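Local coordinates for crossover junction endodeoxyribonuclease Hjc (Sulfolobus solfataricus, PDB 1HH1), which cleaves four-way DNA (Holliday) junctions with paired nicks in opposing strands, using magnesium, to resolve intermediates of genetic recombination, at residues A[46-51]-A[133-138]; A[86-91]-A[99-104]; A[68-73]-A[110-115]. All blocks are in the same frame, centred on the assembly; numbering follows the deposited sequence.

Interaction 1 of 3, residues A[46-51]-A[133-138]; sequences LKNGVI and AKISRT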
loop_
_atom_site.group_PDB
_atom_site.type_symbol
_atom_site.label_atom_id
_atom_site.label_comp_id
_atom_site.label_asym_id
_atom_site.label_seq_id
_atom_site.Cartn_x
_atom_site.Cartn_y
_atom_site.Cartn_z
ATOM N N LEU A 46 -4.185 4.555 0.358
ATOM C CA LEU A 46 -4.988 3.965 -0.691
ATOM C C LEU A 46 -6.449 4.347 -0.540
ATOM O O LEU A 46 -6.990 4.212 0.547
ATOM C CB LEU A 46 -4.835 2.416 -0.585
ATOM C CG LEU A 46 -3.433 1.827 -0.395
ATOM C CD1 LEU A 46 -3.490 0.317 -0.075
ATOM C CD2 LEU A 46 -2.532 1.976 -1.631
ATOM N N LYS A 47 -7.120 4.657 -1.645
ATOM C CA LYS A 47 -8.544 4.930 -1.573
ATOM C C LYS A 47 -9.181 4.555 -2.884
ATOM O O LYS A 47 -8.786 5.057 -3.953
ATOM C CB LYS A 47 -8.830 6.401 -1.229
ATOM C CG LYS A 47 -10.325 6.671 -1.058
ATOM C CD LYS A 47 -10.574 8.012 -0.330
ATOM C CE LYS A 47 -12.094 8.210 -0.232
ATOM N NZ LYS A 47 -12.522 9.443 0.460
ATOM N N ASN A 48 -10.104 3.583 -2.766
ATOM C CA ASN A 48 -10.836 3.148 -3.941
ATOM C C ASN A 48 -9.994 2.984 -5.192
ATOM O O ASN A 48 -10.373 3.483 -6.260
ATOM C CB ASN A 48 -11.988 4.144 -4.224
ATOM C CG ASN A 48 -13.190 3.499 -4.909
ATOM O OD1 ASN A 48 -13.121 2.421 -5.485
ATOM N ND2 ASN A 48 -14.351 4.152 -4.860
ATOM N N GLY A 49 -8.962 2.146 -5.127
ATOM C CA GLY A 49 -8.140 1.833 -6.288
ATOM C C GLY A 49 -7.000 2.812 -6.541
ATOM O O GLY A 49 -6.178 2.521 -7.419
ATOM N N VAL A 50 -6.943 3.971 -5.874
ATOM C CA VAL A 50 -5.881 4.945 -6.186
ATOM C C VAL A 50 -4.760 4.858 -5.180
ATOM O O VAL A 50 -5.065 4.741 -3.990
ATOM C CB VAL A 50 -6.455 6.381 -6.212
ATOM C CG1 VAL A 50 -5.369 7.416 -6.533
ATOM C CG2 VAL A 50 -7.548 6.444 -7.288
ATOM N N ILE A 51 -3.502 4.871 -5.631
ATOM C CA ILE A 51 -2.377 4.773 -4.712
ATOM C C ILE A 51 -1.606 6.107 -4.604
ATOM O O ILE A 51 -1.208 6.676 -5.615
ATOM C CB ILE A 51 -1.415 3.681 -5.223
ATOM C CG1 ILE A 51 -2.142 2.310 -5.315
ATOM C CG2 ILE A 51 -0.174 3.576 -4.354
ATOM C CD1 ILE A 51 -1.430 1.487 -6.408
ATOM N N ALA A 133 -10.559 12.911 -7.818
ATOM C CA ALA A 133 -10.889 13.047 -9.252
ATOM C C ALA A 133 -10.477 11.787 -10.010
ATOM O O ALA A 133 -11.133 11.379 -10.972
ATOM C CB ALA A 133 -10.198 14.273 -9.876
ATOM N N LYS A 134 -9.354 11.162 -9.607
ATOM C CA LYS A 134 -8.963 9.925 -10.320
ATOM C C LYS A 134 -10.020 8.851 -10.043
ATOM O O LYS A 134 -10.364 8.082 -10.931
ATOM C CB LYS A 134 -7.592 9.410 -9.868
ATOM C CG LYS A 134 -6.452 10.344 -10.240
ATOM C CD LYS A 134 -5.132 10.047 -9.562
ATOM C CE LYS A 134 -3.972 10.647 -10.360
ATOM N NZ LYS A 134 -2.669 10.347 -9.704
ATOM N N ILE A 135 -10.546 8.759 -8.830
ATOM C CA ILE A 135 -11.598 7.766 -8.524
ATOM C C ILE A 135 -12.789 7.996 -9.456
ATOM O O ILE A 135 -13.338 7.061 -10.084
ATOM C CB ILE A 135 -12.040 7.866 -7.047
ATOM C CG1 ILE A 135 -10.966 7.328 -6.111
ATOM C CG2 ILE A 135 -13.382 7.132 -6.808
ATOM C CD1 ILE A 135 -11.061 7.762 -4.649
ATOM N N SER A 136 -13.241 9.255 -9.552
ATOM C CA SER A 136 -14.350 9.627 -10.409
ATOM C C SER A 136 -14.149 9.239 -11.877
ATOM O O SER A 136 -15.113 8.798 -12.515
ATOM C CB SER A 136 -14.662 11.137 -10.428
ATOM O OG SER A 136 -14.995 11.628 -9.152
ATOM N N ARG A 137 -12.961 9.400 -12.437
ATOM C CA ARG A 137 -12.728 9.021 -13.833
ATOM C C ARG A 137 -12.895 7.510 -14.019
ATOM O O ARG A 137 -13.393 7.040 -15.039
ATOM C CB ARG A 137 -11.318 9.354 -14.312
ATOM C CG ARG A 137 -11.098 10.778 -14.772
ATOM C CD ARG A 137 -9.592 11.058 -14.819
ATOM N NE ARG A 137 -9.173 11.886 -13.703
ATOM C CZ ARG A 137 -7.968 12.073 -13.205
ATOM N NH1 ARG A 137 -6.908 11.470 -13.707
ATOM N NH2 ARG A 137 -7.818 12.885 -12.171
ATOM N N THR A 138 -12.381 6.755 -13.057
ATOM C CA THR A 138 -12.472 5.301 -13.062
ATOM C C THR A 138 -13.923 4.866 -12.935
ATOM O O THR A 138 -14.348 3.991 -13.688
ATOM C CB THR A 138 -11.619 4.713 -11.927
ATOM O OG1 THR A 138 -10.256 5.141 -12.083
ATOM C CG2 THR A 138 -11.671 3.197 -11.989
HETATM O O HOH W 1 -9.504 3.783 -9.168
HETATM O O HOH W 2 -2.203 7.886 -7.926
#

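Interaction 2 of 3, residues A[86-91]-A[99-104]; sequences SLFLGV and FIPFEK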
loop_
_atom_site.group_PDB
_atom_site.type_symbol
_atom_site.label_atom_id
_atom_site.label_comp_id
_atom_site.label_asym_id
_atom_site.label_seq_id
_atom_site.Cartn_x
_atom_site.Cartn_y
_atom_site.Cartn_z
ATOM N N SER A 86 1.242 7.501 -7.208
ATOM C CA SER A 86 1.709 8.876 -7.387
ATOM C C SER A 86 2.516 9.233 -6.146
ATOM O O SER A 86 2.018 9.084 -5.023
ATOM C CB SER A 86 0.523 9.838 -7.582
ATOM O OG SER A 86 -0.185 9.409 -8.746
ATOM N N LEU A 87 3.714 9.722 -6.337
ATOM C CA LEU A 87 4.634 10.054 -5.253
ATOM C C LEU A 87 4.717 11.554 -4.972
ATOM O O LEU A 87 4.697 12.402 -5.860
ATOM C CB LEU A 87 6.036 9.559 -5.637
ATOM C CG LEU A 87 7.198 9.803 -4.654
ATOM C CD1 LEU A 87 6.998 9.079 -3.347
ATOM C CD2 LEU A 87 8.514 9.342 -5.300
ATOM N N PHE A 88 4.758 11.900 -3.687
ATOM C CA PHE A 88 4.766 13.279 -3.255
ATOM C C PHE A 88 5.732 13.445 -2.098
ATOM O O PHE A 88 5.894 12.564 -1.260
ATOM C CB PHE A 88 3.402 13.779 -2.674
ATOM C CG PHE A 88 2.327 13.717 -3.720
ATOM C CD1 PHE A 88 1.668 12.507 -3.941
ATOM C CD2 PHE A 88 1.998 14.802 -4.490
ATOM C CE1 PHE A 88 0.712 12.402 -4.918
ATOM C CE2 PHE A 88 1.042 14.710 -5.476
ATOM C CZ PHE A 88 0.384 13.504 -5.700
ATOM N N LEU A 89 6.356 14.629 -2.087
ATOM C CA LEU A 89 7.177 15.001 -0.933
ATOM C C LEU A 89 6.297 15.844 0.009
ATOM O O LEU A 89 5.782 16.875 -0.426
ATOM C CB LEU A 89 8.350 15.871 -1.414
ATOM C CG LEU A 89 9.189 16.433 -0.254
ATOM C CD1 LEU A 89 9.939 15.297 0.414
ATOM C CD2 LEU A 89 10.135 17.524 -0.740
ATOM N N GLY A 90 6.114 15.512 1.278
ATOM C CA GLY A 90 5.318 16.393 2.134
ATOM C C GLY A 90 6.287 17.267 2.946
ATOM O O GLY A 90 7.306 16.740 3.403
ATOM N N VAL A 91 6.024 18.557 3.052
ATOM C CA VAL A 91 6.923 19.419 3.825
ATOM C C VAL A 91 6.124 20.111 4.935
ATOM O O VAL A 91 5.088 20.715 4.654
ATOM C CB VAL A 91 7.654 20.423 2.937
ATOM C CG1 VAL A 91 8.509 19.722 1.867
ATOM C CG2 VAL A 91 6.742 21.365 2.179
ATOM N N PHE A 99 2.269 19.506 -0.083
ATOM C CA PHE A 99 2.673 18.257 -0.724
ATOM C C PHE A 99 3.202 18.562 -2.117
ATOM O O PHE A 99 2.538 19.178 -2.941
ATOM C CB PHE A 99 1.557 17.193 -0.758
ATOM C CG PHE A 99 1.139 16.810 0.641
ATOM C CD1 PHE A 99 1.827 15.841 1.344
ATOM C CD2 PHE A 99 0.079 17.461 1.253
ATOM C CE1 PHE A 99 1.474 15.527 2.633
ATOM C CE2 PHE A 99 -0.285 17.163 2.548
ATOM C CZ PHE A 99 0.412 16.197 3.256
ATOM N N ILE A 100 4.431 18.152 -2.396
ATOM C CA ILE A 100 4.967 18.407 -3.746
ATOM C C ILE A 100 5.044 17.142 -4.582
ATOM O O ILE A 100 5.725 16.200 -4.198
ATOM C CB ILE A 100 6.377 19.050 -3.586
ATOM C CG1 ILE A 100 6.259 20.384 -2.806
ATOM C CG2 ILE A 100 6.962 19.338 -4.958
ATOM C CD1 ILE A 100 7.532 20.734 -2.055
ATOM N N PRO A 101 4.417 17.103 -5.734
ATOM C CA PRO A 101 4.530 16.006 -6.681
ATOM C C PRO A 101 6.012 15.776 -6.945
ATOM O O PRO A 101 6.752 16.728 -7.219
ATOM C CB PRO A 101 3.764 16.391 -7.952
ATOM C CG PRO A 101 3.062 17.650 -7.550
ATOM C CD PRO A 101 3.636 18.223 -6.278
ATOM N N PHE A 102 6.515 14.558 -6.699
ATOM C CA PHE A 102 7.941 14.266 -6.787
ATOM C C PHE A 102 8.579 14.712 -8.094
ATOM O O PHE A 102 9.730 15.181 -8.084
ATOM C CB PHE A 102 8.217 12.764 -6.546
ATOM C CG PHE A 102 9.554 12.599 -5.853
ATOM C CD1 PHE A 102 9.625 12.654 -4.471
ATOM C CD2 PHE A 102 10.704 12.418 -6.596
ATOM C CE1 PHE A 102 10.847 12.517 -3.847
ATOM C CE2 PHE A 102 11.928 12.278 -5.964
ATOM C CZ PHE A 102 11.995 12.328 -4.578
ATOM N N GLU A 103 7.872 14.628 -9.216
ATOM C CA GLU A 103 8.284 15.070 -10.523
ATOM C C GLU A 103 8.638 16.561 -10.568
ATOM O O GLU A 103 9.374 16.984 -11.450
ATOM C CB GLU A 103 7.161 14.802 -11.565
ATOM C CG GLU A 103 6.070 15.827 -11.529
ATOM C CD GLU A 103 4.607 15.659 -11.752
ATOM O OE1 GLU A 103 3.979 14.597 -11.545
ATOM O OE2 GLU A 103 3.934 16.674 -12.113
ATOM N N LYS A 104 8.179 17.403 -9.646
ATOM C CA LYS A 104 8.565 18.796 -9.571
ATOM C C LYS A 104 9.892 18.967 -8.858
ATOM O O LYS A 104 10.471 20.047 -8.889
ATOM C CB LYS A 104 7.443 19.649 -8.931
ATOM C CG LYS A 104 6.287 19.826 -9.927
ATOM C CD LYS A 104 5.166 20.678 -9.350
ATOM C CE LYS A 104 4.173 21.102 -10.428
ATOM N NZ LYS A 104 3.185 22.084 -9.891
#

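Interaction 3 of 3, residues A[68-73]-A[110-115]; sequences VRREQA and TGNYVA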
loop_
_atom_site.group_PDB
_atom_site.type_symbol
_atom_site.label_atom_id
_atom_site.label_comp_id
_atom_site.label_asym_id
_atom_site.label_seq_id
_atom_site.Cartn_x
_atom_site.Cartn_y
_atom_site.Cartn_z
ATOM N N VAL A 68 15.954 15.463 -0.864
ATOM C CA VAL A 68 15.883 14.000 -0.645
ATOM C C VAL A 68 17.206 13.435 -1.120
ATOM O O VAL A 68 17.542 13.605 -2.312
ATOM C CB VAL A 68 14.719 13.372 -1.431
ATOM C CG1 VAL A 68 14.679 11.869 -1.226
ATOM C CG2 VAL A 68 13.385 13.974 -0.964
ATOM N N ARG A 69 17.937 12.728 -0.272
ATOM C CA ARG A 69 19.203 12.133 -0.693
ATOM C C ARG A 69 19.037 11.101 -1.819
ATOM O O ARG A 69 18.043 10.368 -1.892
ATOM C CB ARG A 69 19.905 11.373 0.453
ATOM C CG ARG A 69 20.075 12.186 1.726
ATOM C CD ARG A 69 21.017 11.503 2.714
ATOM N NE ARG A 69 22.406 11.962 2.538
ATOM C CZ ARG A 69 22.877 13.156 2.899
ATOM N NH1 ARG A 69 22.095 14.060 3.482
ATOM N NH2 ARG A 69 24.145 13.505 2.706
ATOM N N ARG A 70 20.087 10.984 -2.621
ATOM C CA ARG A 70 20.178 10.103 -3.750
ATOM C C ARG A 70 19.569 8.718 -3.531
ATOM O O ARG A 70 18.675 8.311 -4.264
ATOM C CB ARG A 70 21.668 9.883 -4.109
ATOM C CG ARG A 70 21.916 9.020 -5.349
ATOM C CD ARG A 70 23.425 8.786 -5.532
ATOM N NE ARG A 70 24.250 9.973 -5.490
ATOM C CZ ARG A 70 25.135 10.415 -4.599
ATOM N NH1 ARG A 70 25.438 9.756 -3.486
ATOM N NH2 ARG A 70 25.774 11.581 -4.823
ATOM N N GLU A 71 20.146 7.920 -2.640
ATOM C CA GLU A 71 19.688 6.549 -2.494
ATOM C C GLU A 71 18.253 6.457 -1.996
ATOM O O GLU A 71 17.560 5.522 -2.378
ATOM C CB GLU A 71 20.671 5.721 -1.697
ATOM C CG GLU A 71 21.058 5.903 -0.279
ATOM C CD GLU A 71 22.087 4.847 0.146
ATOM O OE1 GLU A 71 23.311 5.067 -0.003
ATOM O OE2 GLU A 71 21.651 3.761 0.605
ATOM N N GLN A 72 17.815 7.356 -1.125
ATOM C CA GLN A 72 16.429 7.351 -0.685
ATOM C C GLN A 72 15.492 7.728 -1.828
ATOM O O GLN A 72 14.495 7.048 -2.140
ATOM C CB GLN A 72 16.316 8.371 0.472
ATOM C CG GLN A 72 14.947 8.485 1.079
ATOM C CD GLN A 72 14.802 7.816 2.432
ATOM O OE1 GLN A 72 14.520 6.620 2.534
ATOM N NE2 GLN A 72 14.982 8.601 3.494
ATOM N N ALA A 73 15.867 8.781 -2.558
ATOM C CA ALA A 73 15.055 9.258 -3.677
ATOM C C ALA A 73 14.867 8.166 -4.730
ATOM O O ALA A 73 13.812 7.962 -5.313
ATOM C CB ALA A 73 15.722 10.447 -4.386
ATOM N N THR A 110 24.710 16.320 -8.121
ATOM C CA THR A 110 25.139 15.177 -7.342
ATOM C C THR A 110 24.159 14.009 -7.348
ATOM O O THR A 110 24.441 12.975 -6.716
ATOM C CB THR A 110 25.338 15.611 -5.856
ATOM O OG1 THR A 110 24.051 15.909 -5.309
ATOM C CG2 THR A 110 26.229 16.861 -5.792
ATOM N N GLY A 111 23.029 14.039 -8.046
ATOM C CA GLY A 111 22.087 12.904 -7.974
ATOM C C GLY A 111 21.130 13.049 -6.797
ATOM O O GLY A 111 20.187 12.270 -6.720
ATOM N N ASN A 112 21.282 14.038 -5.899
ATOM C CA ASN A 112 20.294 14.273 -4.849
ATOM C C ASN A 112 19.149 15.080 -5.448
ATOM O O ASN A 112 19.359 15.641 -6.522
ATOM C CB ASN A 112 20.919 15.083 -3.691
ATOM C CG ASN A 112 21.983 14.271 -2.990
ATOM O OD1 ASN A 112 21.697 13.291 -2.318
ATOM N ND2 ASN A 112 23.263 14.603 -3.061
ATOM N N TYR A 113 17.989 15.130 -4.825
ATOM C CA TYR A 113 16.823 15.827 -5.323
ATOM C C TYR A 113 16.436 17.006 -4.412
ATOM O O TYR A 113 16.497 16.799 -3.193
ATOM C CB TYR A 113 15.627 14.838 -5.338
ATOM C CG TYR A 113 15.663 14.025 -6.619
ATOM C CD1 TYR A 113 16.511 12.924 -6.690
ATOM C CD2 TYR A 113 14.903 14.374 -7.721
ATOM C CE1 TYR A 113 16.575 12.161 -7.841
ATOM C CE2 TYR A 113 14.967 13.613 -8.886
ATOM C CZ TYR A 113 15.803 12.513 -8.924
ATOM O OH TYR A 113 15.896 11.745 -10.060
ATOM N N VAL A 114 16.200 18.196 -4.960
ATOM C CA VAL A 114 15.891 19.330 -4.097
ATOM C C VAL A 114 14.549 19.940 -4.510
ATOM O O VAL A 114 14.214 19.832 -5.682
ATOM C CB VAL A 114 16.893 20.515 -4.184
ATOM C CG1 VAL A 114 18.175 20.310 -3.456
ATOM C CG2 VAL A 114 17.155 20.844 -5.652
ATOM N N ALA A 115 13.867 20.568 -3.562
ATOM C CA ALA A 115 12.611 21.236 -3.934
ATOM C C ALA A 115 12.959 22.704 -4.118
ATOM O O ALA A 115 13.478 23.246 -3.128
ATOM C CB ALA A 115 11.594 21.104 -2.791
#

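Interaction 1 of 3, residues A[46-51]-A[133-138]
Asn48 and Ile135 mark the nearest backbone approach, with their CA atoms 6.6 Å apart, where a type I' beta turn from Lys47 to Val50 meets residues 133-138 of helix 124-139. The turn joins two antiparallel strands. Backbone bonds from Lys47 N to Val50 O and from Val50 N to Lys47 O close it. Gly49 sits in it with a positive phi of 86°, where a side chain would press on the carbonyl oxygen of Asn48.

Ile135 carries the largest share of the contact and reaches the turn with both branches. Its CG1 lies 3.7 Å from Val50 CG2. At the end of that arm, Ile135 CD1 comes to 3.6 Å from Lys47 O and also meets Lys47 CG and Asn48 CB. CG1 stands anti to its own carbonyl carbon (chi1 -72°), which turns this arm into the hairpin bend. The other branch, Ile135 CG2, touches the amide of Asn48 at ND2, 3.7 Å away. Ile135 lies across the side chains of Lys47 and Asn48 at about a right angle.

Val50 fills the space beside it. Its CG2 is 3.9 Å from Lys134 CB, and its CG1 is 4.0 Å from Lys134 CD. The extended Lys134 chain runs past Val50 and ends at a water, with NZ donating over 3.1 Å. That water donates in turn to Ile51 O at 2.8 Å. The contact is thus apolar in the middle, with a water bridge at one margin.

Around it, Lys47 NZ forms a salt bridge with Glu132 and a hydrogen bond to Lys22 O. Asn48 and Gly49 make backbone hydrogen bonds to the second subunit. Helix 124-139 packs on the hairpin bend of strands 43-47 and 50-60, the same bend that bonds to that subunit.

Interaction 2 of 3, residues A[86-91]-A[99-104]
Leu89 N donates to Ile100 O at 2.7 Å with an N-H...O angle of 167°. The return bond, Ile100 N to Leu89 O, is also 2.7 Å. This hydrogen-bonded pair lies in the beta hairpin of strands 86-92 and 97-101 of a PD-(D/E)XK nuclease, where strand 97-101 adds an outer strand to 86-92 in the mixed sheet. Pro101 sits opposite Phe88 in a non-hydrogen-bonded pair, so its lack of an N-H costs this hairpin no bond. The next bond is from Phe102 N to Leu87 O. It is 2.9 Å long and nearly straight (177°), but the donor stands above the carbonyl plane.

Leu87 and Phe102 lie side by side and point the same way. Leu87 CD2 sits over one face of the Phe102 ring, 3.9 Å from its centroid, in a CH-pi contact. Leu87 CG is anti to the backbone N (chi1 179°). This places the branch on the side of the carbonyl that holds Phe102 N. With an alanine here in place of Phe102 the ring is gone, which is likely to leave a gap beside Leu87 CD2 and take a neighbour from Ile76 and Ile77 of helix 70-83.

The two faces of the hairpin differ. Phe88, Phe99 and Pro101 share the face packed against helix 124-139, where Leu127 touches both phenylalanines. Phe88 CD2 lies 3.6 Å from Pro101 CA. Leu89 and Ile100 lie on the other face. The Leu89 side chain is close to Glu55, an inferred magnesium ligand, and Val91 comes near Lys57, the predicted transition-state stabiliser.

Gly90 pairs with Phe99 across the hairpin. A CB on Gly90 would clash with Phe99 CE1, and the bare CA lets the ring come in until Phe99 CD1 is 3.6 Å from Gly90 CA.

Interaction 3 of 3, residues A[68-73]-A[110-115]
Val68 and Tyr113 form the tight part of this contact, an antiparallel hydrogen-bonded pair. Val68 N donates to Tyr113 O at 2.7 Å, and Tyr113 N returns a bond to Val68 O at 3.0 Å. Beside them Ala73 CB approaches the Tyr113 ring obliquely, 3.5 Å from Tyr113 CD1. Val68 and Ala73 are buried here.

Toward solvent the contact is polar and more open. Asn112 OD1 accepts from Arg70 N at 2.8 Å, right at the start of helix 70-83, where Arg69 holds the N-cap position. The helix end would probably polarise this amide oxygen. The other end of the amide is also held, because Asn112 ND2 donates to Thr110 OG1 at 2.7 Å. That fixes which way the amide is flipped.

Arg70 lies at the exposed rim. Its CG is anti to the backbone N (chi1 -177°), and the chain bends at chi3 (-50°). The guanidinium then meets Thr110 O side-on with two nitrogens. Arg70 NH2 gives the shorter bond to Thr110 O, 2.7 Å, in the carbonyl plane. Arg70 NE gives a longer one to Thr110 O, 3.2 Å. Gly111 passes close by; a CB there would crowd Arg70 NE.

Strand 113-114 thus pairs with strand 66-68 just before helix 70-83. That helix and strand 86-92 close the alpha-beta-beta-beta-alpha-beta core of the PD-(D/E)XK fold, with Val68 near Glu55, an inferred magnesium ligand.

Overall arrangement
All three interactions reach the same mixed sheet. Along the chain, interaction 2 is nested inside the loop closed by interaction 3, and interaction 3 inside that of interaction 1. Interactions 1 and 2 have centres about 18 Å apart and touch where strands 50-60 and 86-92 run side by side. Interactions 2 and 3 are closer, about 13 Å between centres. Phe102 packs there on Val68 and Tyr113. Interactions 1 and 3 lie on opposite sides of the chain's centre, their centres about 29 Å apart, without touching. Strand 50-60 is shared: it carries part of the hairpin at the dimer interface and pairs with both 86-92 and 66-68, next to the probable metal ligand Glu55.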